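Local coordinates for protein serine proteinase inhibitor 1 (Myxoma virus, PDB 6BJ5) that inhibits serine proteases as a member of the poxvirus branch of the serpin family and is important for the virulence of myxoma virus, at residues Leu186-Phe191 against Asp242-Val247; Val148-Ser153 against Arg304-Ser309; Gly53-Glu58 against Ala277-Ala282. One frame throughout, in Å; residues are numbered along the deposited sequence.

Contact 1. Residues Leu186-Phe191 against Asp242-Val247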
loop_
_atom_site.group_PDB
_atom_site.type_symbol
_atom_site.label_atom_id
_atom_site.label_comp_id
_atom_site.label_asym_id
_atom_site.label_seq_id
_atom_site.Cartn_x
_atom_site.Cartn_y
_atom_site.Cartn_z
ATOM N N LEU A 186 3.981 -8.921 23.759
ATOM C CA LEU A 186 4.198 -8.116 22.572
ATOM C C LEU A 186 4.823 -6.790 22.984
ATOM O O LEU A 186 4.591 -6.307 24.095
ATOM C CB LEU A 186 2.867 -7.803 21.895
ATOM C CG LEU A 186 1.850 -8.905 21.657
ATOM C CD1 LEU A 186 0.505 -8.246 21.311
ATOM C CD2 LEU A 186 2.318 -9.897 20.578
ATOM N N LYS A 187 5.535 -6.157 22.055
ATOM C CA LYS A 187 6.043 -4.813 22.314
ATOM C C LYS A 187 4.893 -3.806 22.241
ATOM O O LYS A 187 4.028 -3.902 21.365
ATOM C CB LYS A 187 7.168 -4.468 21.321
ATOM C CG LYS A 187 8.380 -5.419 21.420
ATOM C CD LYS A 187 9.545 -5.049 20.503
ATOM C CE LYS A 187 10.384 -6.283 20.154
ATOM N NZ LYS A 187 11.393 -6.006 19.097
ATOM N N THR A 188 4.872 -2.850 23.180
ATOM C CA THR A 188 3.793 -1.870 23.285
ATOM C C THR A 188 4.343 -0.631 23.971
ATOM O O THR A 188 5.414 -0.670 24.580
ATOM C CB THR A 188 2.613 -2.385 24.130
ATOM O OG1 THR A 188 2.442 -3.790 23.959
ATOM C CG2 THR A 188 1.314 -1.672 23.761
ATOM N N GLU A 189 3.577 0.462 23.896
ATOM C CA GLU A 189 3.875 1.672 24.652
ATOM C C GLU A 189 2.796 2.689 24.328
ATOM O O GLU A 189 2.086 2.551 23.330
ATOM C CB GLU A 189 5.290 2.244 24.361
ATOM C CG GLU A 189 5.613 3.553 25.094
ATOM C CD GLU A 189 5.741 3.377 26.611
ATOM O OE1 GLU A 189 5.813 2.223 27.082
ATOM O OE2 GLU A 189 5.734 4.393 27.338
ATOM N N THR A 190 2.642 3.675 25.217
ATOM C CA THR A 190 1.792 4.845 25.039
ATOM C C THR A 190 2.630 6.053 24.622
ATOM O O THR A 190 3.846 6.093 24.831
ATOM C CB THR A 190 1.031 5.174 26.326
ATOM O OG1 THR A 190 1.963 5.343 27.402
ATOM C CG2 THR A 190 0.045 4.050 26.665
ATOM N N PHE A 191 1.963 7.034 24.002
ATOM C CA PHE A 191 2.618 8.185 23.383
ATOM C C PHE A 191 1.641 9.368 23.394
ATOM O O PHE A 191 0.450 9.198 23.678
ATOM C CB PHE A 191 3.070 7.840 21.947
ATOM C CG PHE A 191 4.017 6.642 21.843
ATOM C CD1 PHE A 191 5.393 6.813 21.917
ATOM C CD2 PHE A 191 3.526 5.354 21.620
ATOM C CE1 PHE A 191 6.252 5.738 21.806
ATOM C CE2 PHE A 191 4.389 4.258 21.506
ATOM C CZ PHE A 191 5.750 4.460 21.594
ATOM N N ASP A 242 5.877 -6.603 27.146
ATOM C CA ASP A 242 4.808 -6.533 28.147
ATOM C C ASP A 242 3.791 -7.630 27.821
ATOM O O ASP A 242 3.649 -8.029 26.664
ATOM C CB ASP A 242 4.154 -5.139 28.116
ATOM C CG ASP A 242 3.064 -4.951 29.156
ATOM O OD1 ASP A 242 3.024 -3.860 29.752
ATOM O OD2 ASP A 242 2.229 -5.853 29.367
ATOM N N VAL A 243 3.088 -8.115 28.845
ATOM C CA VAL A 243 1.996 -9.075 28.662
ATOM C C VAL A 243 0.729 -8.315 28.291
ATOM O O VAL A 243 0.275 -7.440 29.036
ATOM C CB VAL A 243 1.786 -9.908 29.935
ATOM C CG1 VAL A 243 0.519 -10.745 29.834
ATOM C CG2 VAL A 243 2.988 -10.781 30.185
ATOM N N CYS A 244 0.122 -8.658 27.166
ATOM C CA CYS A 244 -1.009 -7.870 26.713
ATOM C C CYS A 244 -2.238 -8.716 26.461
ATOM O O CYS A 244 -2.157 -9.917 26.163
ATOM C CB CYS A 244 -0.727 -7.111 25.402
ATOM S SG CYS A 244 0.604 -5.947 25.410
ATOM N N GLN A 245 -3.375 -8.032 26.577
ATOM C CA GLN A 245 -4.648 -8.456 26.025
ATOM C C GLN A 245 -4.895 -7.602 24.785
ATOM O O GLN A 245 -4.950 -6.365 24.873
ATOM C CB GLN A 245 -5.795 -8.306 27.032
ATOM C CG GLN A 245 -7.044 -9.091 26.587
ATOM C CD GLN A 245 -8.307 -8.792 27.388
ATOM O OE1 GLN A 245 -8.303 -7.966 28.296
ATOM N NE2 GLN A 245 -9.404 -9.458 27.030
ATOM N N VAL A 246 -5.029 -8.261 23.638
ATOM C CA VAL A 246 -5.321 -7.610 22.366
ATOM C C VAL A 246 -6.756 -7.942 21.989
ATOM O O VAL A 246 -7.115 -9.119 21.869
ATOM C CB VAL A 246 -4.336 -8.061 21.280
ATOM C CG1 VAL A 246 -4.635 -7.408 19.954
ATOM C CG2 VAL A 246 -2.928 -7.777 21.730
ATOM N N VAL A 247 -7.584 -6.914 21.856
ATOM C CA VAL A 247 -8.971 -7.051 21.433
ATOM C C VAL A 247 -9.106 -6.236 20.145
ATOM O O VAL A 247 -9.133 -5.000 20.179
ATOM C CB VAL A 247 -9.940 -6.568 22.514
ATOM C CG1 VAL A 247 -11.388 -6.686 22.042
ATOM C CG2 VAL A 247 -9.697 -7.313 23.828
#
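Leu186 and Asp242 are joined through their backbones: the amide N of Leu186 donates to Asp242 O at 3.1 Å, with an N-H...O angle of 159°. It is the one hydrogen bond settled between residues 186-191 and 242-247; beyond it the two segments diverge instead of pairing as neighbouring strands.

Beyond this junction the contact is apolar. Leu186 turns its CG to the side of its own backbone N (chi1 -47°), and from there CD1 reaches the CG2 branch of Val246 at 3.5 Å, the two side chains crossing at about a right angle. The same methyl, CD1, lies 4.4 Å from CB of Cys244. A branched leucine can thus fill the corner made by two alternate residues of one strand, and it also packs on Thr201, Leu203 and Pro204 of strand 198-204.

A third kind of meeting is that of sulfur and hydroxyl. SG of Cys244 comes to 3.2 Å from OG1 of Thr188, both residues being buried; the compact, mildly polar thiol suits a place between a hydroxyl and hydrocarbon. Ile10 of a second chain packs on both residues.

Asp242 marks the edge, its OD1 hydrogen-bonded to Thr8 of that second chain, whose strand runs parallel to Cys244-Val247 and continues their sheet. The arrangement is typical of the serpin end where the first strand of sheet B leaves the strands of sheet C.

Contact 2. Residues Val148-Ser153 against Arg304-Ser309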
loop_
_atom_site.group_PDB
_atom_site.type_symbol
_atom_site.label_atom_id
_atom_site.label_comp_id
_atom_site.label_asym_id
_atom_site.label_seq_id
_atom_site.Cartn_x
_atom_site.Cartn_y
_atom_site.Cartn_z
ATOM N N VAL A 148 2.061 -6.118 -5.274
ATOM C CA VAL A 148 2.595 -6.528 -3.979
ATOM C C VAL A 148 1.630 -7.535 -3.379
ATOM O O VAL A 148 0.413 -7.302 -3.373
ATOM C CB VAL A 148 2.800 -5.343 -3.010
ATOM C CG1 VAL A 148 3.447 -5.842 -1.751
ATOM C CG2 VAL A 148 3.668 -4.266 -3.629
ATOM N N ARG A 149 2.165 -8.651 -2.874
ATOM C CA ARG A 149 1.324 -9.670 -2.254
ATOM C C ARG A 149 1.949 -10.166 -0.962
ATOM O O ARG A 149 3.168 -10.352 -0.879
ATOM C CB ARG A 149 1.126 -10.878 -3.161
ATOM C CG ARG A 149 0.487 -10.556 -4.498
ATOM C CD ARG A 149 -1.015 -10.430 -4.436
ATOM N NE ARG A 149 -1.564 -10.395 -5.792
ATOM C CZ ARG A 149 -1.466 -9.369 -6.637
ATOM N NH1 ARG A 149 -0.836 -8.251 -6.282
ATOM N NH2 ARG A 149 -2.002 -9.470 -7.852
ATOM N N MET A 150 1.109 -10.375 0.045
ATOM C CA MET A 150 1.571 -10.965 1.288
ATOM C C MET A 150 0.447 -11.809 1.851
ATOM O O MET A 150 -0.691 -11.335 1.951
ATOM C CB MET A 150 1.988 -9.912 2.300
ATOM C CG MET A 150 2.562 -10.518 3.547
ATOM S SD MET A 150 2.754 -9.209 4.725
ATOM C CE MET A 150 1.119 -8.491 4.556
ATOM N N LYS A 151 0.767 -13.051 2.215
ATOM C CA LYS A 151 -0.169 -13.905 2.935
ATOM C C LYS A 151 0.634 -14.670 3.978
ATOM O O LYS A 151 1.460 -15.511 3.619
ATOM C CB LYS A 151 -0.903 -14.834 1.969
ATOM C CG LYS A 151 -2.008 -15.639 2.605
ATOM C CD LYS A 151 -2.766 -16.434 1.557
ATOM C CE LYS A 151 -3.927 -17.178 2.188
ATOM N NZ LYS A 151 -3.453 -18.143 3.223
ATOM N N THR A 152 0.379 -14.393 5.261
ATOM C CA THR A 152 1.191 -14.905 6.365
ATOM C C THR A 152 0.354 -15.059 7.635
ATOM O O THR A 152 -0.473 -14.199 7.956
ATOM C CB THR A 152 2.377 -13.971 6.670
ATOM O OG1 THR A 152 3.014 -13.557 5.451
ATOM C CG2 THR A 152 3.401 -14.672 7.578
ATOM N N SER A 153 0.625 -16.116 8.398
ATOM C CA SER A 153 -0.059 -16.305 9.673
ATOM C C SER A 153 0.561 -15.423 10.745
ATOM O O SER A 153 1.661 -14.881 10.577
ATOM C CB SER A 153 0.029 -17.752 10.134
ATOM O OG SER A 153 -0.373 -18.630 9.101
ATOM N N ARG A 304 -6.326 -16.123 11.963
ATOM C CA ARG A 304 -5.215 -16.949 11.481
ATOM C C ARG A 304 -4.010 -16.132 10.986
ATOM O O ARG A 304 -2.889 -16.652 10.959
ATOM C CB ARG A 304 -5.757 -17.883 10.393
ATOM C CG ARG A 304 -4.748 -18.604 9.526
ATOM C CD ARG A 304 -4.284 -19.949 10.067
ATOM N NE ARG A 304 -3.403 -20.588 9.086
ATOM C CZ ARG A 304 -2.299 -21.270 9.387
ATOM N NH1 ARG A 304 -1.919 -21.411 10.653
ATOM N NH2 ARG A 304 -1.564 -21.793 8.412
ATOM N N GLY A 305 -4.196 -14.869 10.642
ATOM C CA GLY A 305 -3.135 -14.061 10.059
ATOM C C GLY A 305 -3.718 -13.003 9.130
ATOM O O GLY A 305 -4.856 -12.577 9.304
ATOM N N THR A 306 -2.933 -12.612 8.123
ATOM C CA THR A 306 -3.288 -11.498 7.247
ATOM C C THR A 306 -3.016 -11.833 5.785
ATOM O O THR A 306 -1.969 -12.409 5.453
ATOM C CB THR A 306 -2.498 -10.243 7.632
ATOM O OG1 THR A 306 -2.906 -9.804 8.941
ATOM C CG2 THR A 306 -2.715 -9.108 6.592
ATOM N N THR A 307 -3.945 -11.437 4.902
ATOM C CA THR A 307 -3.760 -11.536 3.455
ATOM C C THR A 307 -3.882 -10.137 2.876
ATOM O O THR A 307 -4.910 -9.477 3.061
ATOM C CB THR A 307 -4.785 -12.469 2.804
ATOM O OG1 THR A 307 -4.720 -13.764 3.415
ATOM C CG2 THR A 307 -4.481 -12.624 1.291
ATOM N N ALA A 308 -2.827 -9.672 2.203
ATOM C CA ALA A 308 -2.765 -8.293 1.729
ATOM C C ALA A 308 -2.299 -8.255 0.285
ATOM O O ALA A 308 -1.376 -8.976 -0.116
ATOM C CB ALA A 308 -1.830 -7.422 2.566
ATOM N N SER A 309 -2.872 -7.328 -0.463
ATOM C CA SER A 309 -2.645 -7.306 -1.891
ATOM C C SER A 309 -2.667 -5.873 -2.378
ATOM O O SER A 309 -3.480 -5.064 -1.906
ATOM C CB SER A 309 -3.745 -8.116 -2.584
ATOM O OG SER A 309 -3.482 -8.203 -3.945
#
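Val148 and Ser309 meet at one end of an antiparallel strand pair, Val148 O receiving a CA-H...O contact from Ser309 CA. The axes of 148-153 and 305-309 lie 4.7 Å apart at 173°.

Arg149, paired with Ser309, bends its chain at chi2 (-81°), laying the rim of one guanidinium face over OG of Ser309, which is 3.4 Å from Arg149 CD. Its angle is poor for a hydrogen bond; the charge is met by a salt bridge to Asp311.

At Met150 the backbones grip each other twice: Met150 N gives to Ala308 O, and Ala308 N returns to Met150 O at 2.7 Å. The flexible methionine chain curls at its end to set CE 3.7 Å from CB of Ala308, on a buried face that Ile20 and Phe30 of a second chain help to cover.

Lys151 emerges on the other face, running alongside Thr307 with CG 3.4 Å from Thr307 OG1, its aliphatic length packed and its amine carried outward.

Thr152 repeats the double backbone bond, its O accepting from Thr306 N at 2.9 Å, while Tyr205 takes up the Thr306 hydroxyl. Ser153 closes the pair: its OG sits over the centre of the Arg304 guanidinium, 3.3 Å from CZ. Gly305 suits its place twice over: it lies close against Thr152 O and Ser153 CA, where a side chain has no room, and its backbone angles would press a CB on Arg304 O.

A glycine followed by small residues, inserted between strands 142-153 and 293-302, is typical of the serpin reactive-loop hinge, and consistent with the cleaved loop filling sheet A.

Contact 3. Residues Gly53-Glu58 against Ala277-Ala282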
loop_
_atom_site.group_PDB
_atom_site.type_symbol
_atom_site.label_atom_id
_atom_site.label_comp_id
_atom_site.label_asym_id
_atom_site.label_seq_id
_atom_site.Cartn_x
_atom_site.Cartn_y
_atom_site.Cartn_z
ATOM N N GLY A 53 16.073 14.642 -16.556
ATOM C CA GLY A 53 15.960 16.061 -16.260
ATOM C C GLY A 53 15.160 16.353 -15.003
ATOM O O GLY A 53 15.350 15.734 -13.947
ATOM N N ASN A 54 14.276 17.354 -15.111
ATOM C CA ASN A 54 13.459 17.725 -13.965
ATOM C C ASN A 54 12.413 16.663 -13.638
ATOM O O ASN A 54 12.075 16.464 -12.463
ATOM C CB ASN A 54 12.757 19.057 -14.200
ATOM C CG ASN A 54 12.301 19.691 -12.897
ATOM O OD1 ASN A 54 13.028 19.672 -11.879
ATOM N ND2 ASN A 54 11.070 20.185 -12.890
ATOM N N THR A 55 11.826 16.031 -14.656
ATOM C CA THR A 55 10.796 15.031 -14.391
ATOM C C THR A 55 11.340 13.936 -13.481
ATOM O O THR A 55 10.706 13.559 -12.487
ATOM C CB THR A 55 10.254 14.477 -15.709
ATOM O OG1 THR A 55 9.674 15.554 -16.452
ATOM C CG2 THR A 55 9.171 13.431 -15.472
ATOM N N LYS A 56 12.550 13.462 -13.774
ATOM C CA LYS A 56 13.174 12.430 -12.961
ATOM C C LYS A 56 13.477 12.945 -11.555
ATOM O O LYS A 56 13.230 12.259 -10.552
ATOM C CB LYS A 56 14.457 11.971 -13.670
ATOM C CG LYS A 56 15.269 10.884 -12.956
ATOM C CD LYS A 56 16.447 10.464 -13.825
ATOM C CE LYS A 56 17.500 9.693 -13.045
ATOM N NZ LYS A 56 18.530 9.069 -13.940
ATOM N N ARG A 57 14.026 14.155 -11.463
ATOM C CA ARG A 57 14.373 14.704 -10.164
ATOM C C ARG A 57 13.159 14.753 -9.247
ATOM O O ARG A 57 13.278 14.473 -8.051
ATOM C CB ARG A 57 14.975 16.097 -10.321
ATOM C CG ARG A 57 15.422 16.715 -9.019
ATOM C CD ARG A 57 15.641 18.202 -9.176
ATOM N NE ARG A 57 14.396 18.941 -9.369
ATOM C CZ ARG A 57 13.662 19.415 -8.365
ATOM N NH1 ARG A 57 14.060 19.205 -7.103
ATOM N NH2 ARG A 57 12.534 20.089 -8.616
ATOM N N GLU A 58 11.985 15.115 -9.787
ATOM C CA GLU A 58 10.786 15.207 -8.958
ATOM C C GLU A 58 10.277 13.840 -8.533
ATOM O O GLU A 58 9.529 13.749 -7.554
ATOM C CB GLU A 58 9.641 15.927 -9.679
ATOM C CG GLU A 58 9.911 17.283 -10.315
ATOM C CD GLU A 58 8.623 17.922 -10.889
ATOM O OE1 GLU A 58 7.765 17.207 -11.448
ATOM O OE2 GLU A 58 8.464 19.156 -10.790
ATOM N N ALA A 277 7.043 17.030 -19.867
ATOM C CA ALA A 277 7.373 15.691 -19.383
ATOM C C ALA A 277 8.537 15.127 -20.185
ATOM O O ALA A 277 8.418 14.899 -21.389
ATOM C CB ALA A 277 6.163 14.762 -19.459
ATOM N N ASP A 278 9.688 14.986 -19.543
ATOM C CA ASP A 278 10.864 14.383 -20.172
ATOM C C ASP A 278 10.918 12.896 -19.837
ATOM O O ASP A 278 11.465 12.506 -18.798
ATOM C CB ASP A 278 12.151 15.076 -19.730
ATOM C CG ASP A 278 13.398 14.427 -20.323
ATOM O OD1 ASP A 278 13.262 13.576 -21.217
ATOM O OD2 ASP A 278 14.522 14.726 -19.881
ATOM N N PHE A 279 10.407 12.053 -20.741
ATOM C CA PHE A 279 10.676 10.614 -20.696
ATOM C C PHE A 279 11.583 10.179 -21.846
ATOM O O PHE A 279 11.452 9.074 -22.383
ATOM C CB PHE A 279 9.383 9.801 -20.659
ATOM C CG PHE A 279 8.652 9.925 -19.352
ATOM C CD1 PHE A 279 9.121 9.258 -18.239
ATOM C CD2 PHE A 279 7.541 10.747 -19.227
ATOM C CE1 PHE A 279 8.466 9.375 -17.027
ATOM C CE2 PHE A 279 6.877 10.879 -18.015
ATOM C CZ PHE A 279 7.329 10.195 -16.915
ATOM N N GLY A 280 12.512 11.064 -22.221
ATOM C CA GLY A 280 13.459 10.853 -23.304
ATOM C C GLY A 280 14.461 9.732 -23.097
ATOM O O GLY A 280 15.128 9.337 -24.058
ATOM N N GLN A 281 14.645 9.254 -21.872
ATOM C CA GLN A 281 15.498 8.082 -21.698
ATOM C C GLN A 281 14.816 6.814 -22.184
ATOM O O GLN A 281 15.490 5.841 -22.555
ATOM C CB GLN A 281 15.905 7.922 -20.232
ATOM C CG GLN A 281 16.600 9.126 -19.699
ATOM C CD GLN A 281 17.889 9.350 -20.447
ATOM O OE1 GLN A 281 17.981 10.222 -21.318
ATOM N NE2 GLN A 281 18.885 8.517 -20.153
ATOM N N ALA A 282 13.489 6.819 -22.216
ATOM C CA ALA A 282 12.761 5.670 -22.725
ATOM C C ALA A 282 12.538 5.809 -24.211
ATOM O O ALA A 282 12.686 4.857 -24.975
ATOM C CB ALA A 282 11.408 5.526 -22.030
#
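An Asx turn at Asp278 lies against helix 53-58, where Thr55 meets the loop with both branches of its side chain. In the turn itself Asp278 OD1 accepts the backbone N of Gly280 at 2.8 Å, nearly along the C-O axis, so the carboxylate is held by its own loop and gives the chain a fixed bend. Aspartate suits this place because its short side chain reaches just two residues ahead.

The link to the helix is a hydrogen bond from Asp278 N to Thr55 OG1, 3.1 Å long and nearly straight at 167°. Threonine serves well here: with chi1 at -61°, OG1 lies beside its backbone N while CG2 is anti to that N, and the two branches go separate ways. OG1 takes the loop amide, also lying 3.7 Å from Ala277 CA; CG2 goes to the aromatic ring, 4.0 Å from Phe279 CZ, with the two side chains crossing at about a right angle. The loop amide thus meets the hydroxyl of a buried threonine, and the methyl packs by the ring.

The other carboxylate oxygen, Asp278 OD2, stands 3.7 Å from Gly53 N, too long to count as a bond. Gly53 has positive phi, which glycine adopts easily.

Within the helix, Arg57 NE donates in its guanidinium plane to Asn54 OD1. Phe279 also packs on Leu47 of helix 37-49, Asn54 hydrogen-bonds to Asp270 and Glu58 to the backbone of Arg269 and Asp270, and residues 277-282 run on toward strand 293-302, tied to Arg87 just before helix 88-98.

Overall arrangement
Contacts 1 and 2 reach the same large sheet, through different strands, with centres 22 Å apart; contact 3 joins a helix to a loop on the opposite side of the chain's centre, its centre about 35 Å from that of contact 2 and 46 Å from that of contact 1. Contact 2, nearest the middle, is a true strand pair, knit by repeated backbone bonds, with one mostly buried face and one more polar, partly exposed face. Contact 1 is buried but remote, a junction of diverging strands that relies on one backbone bond and apolar or sulfur contacts. Contact 3 is partly exposed and turns on a side-chain hydroxyl. In sequence, contact 1 is nested within contact 2, whereas contacts 2 and 3 interlace.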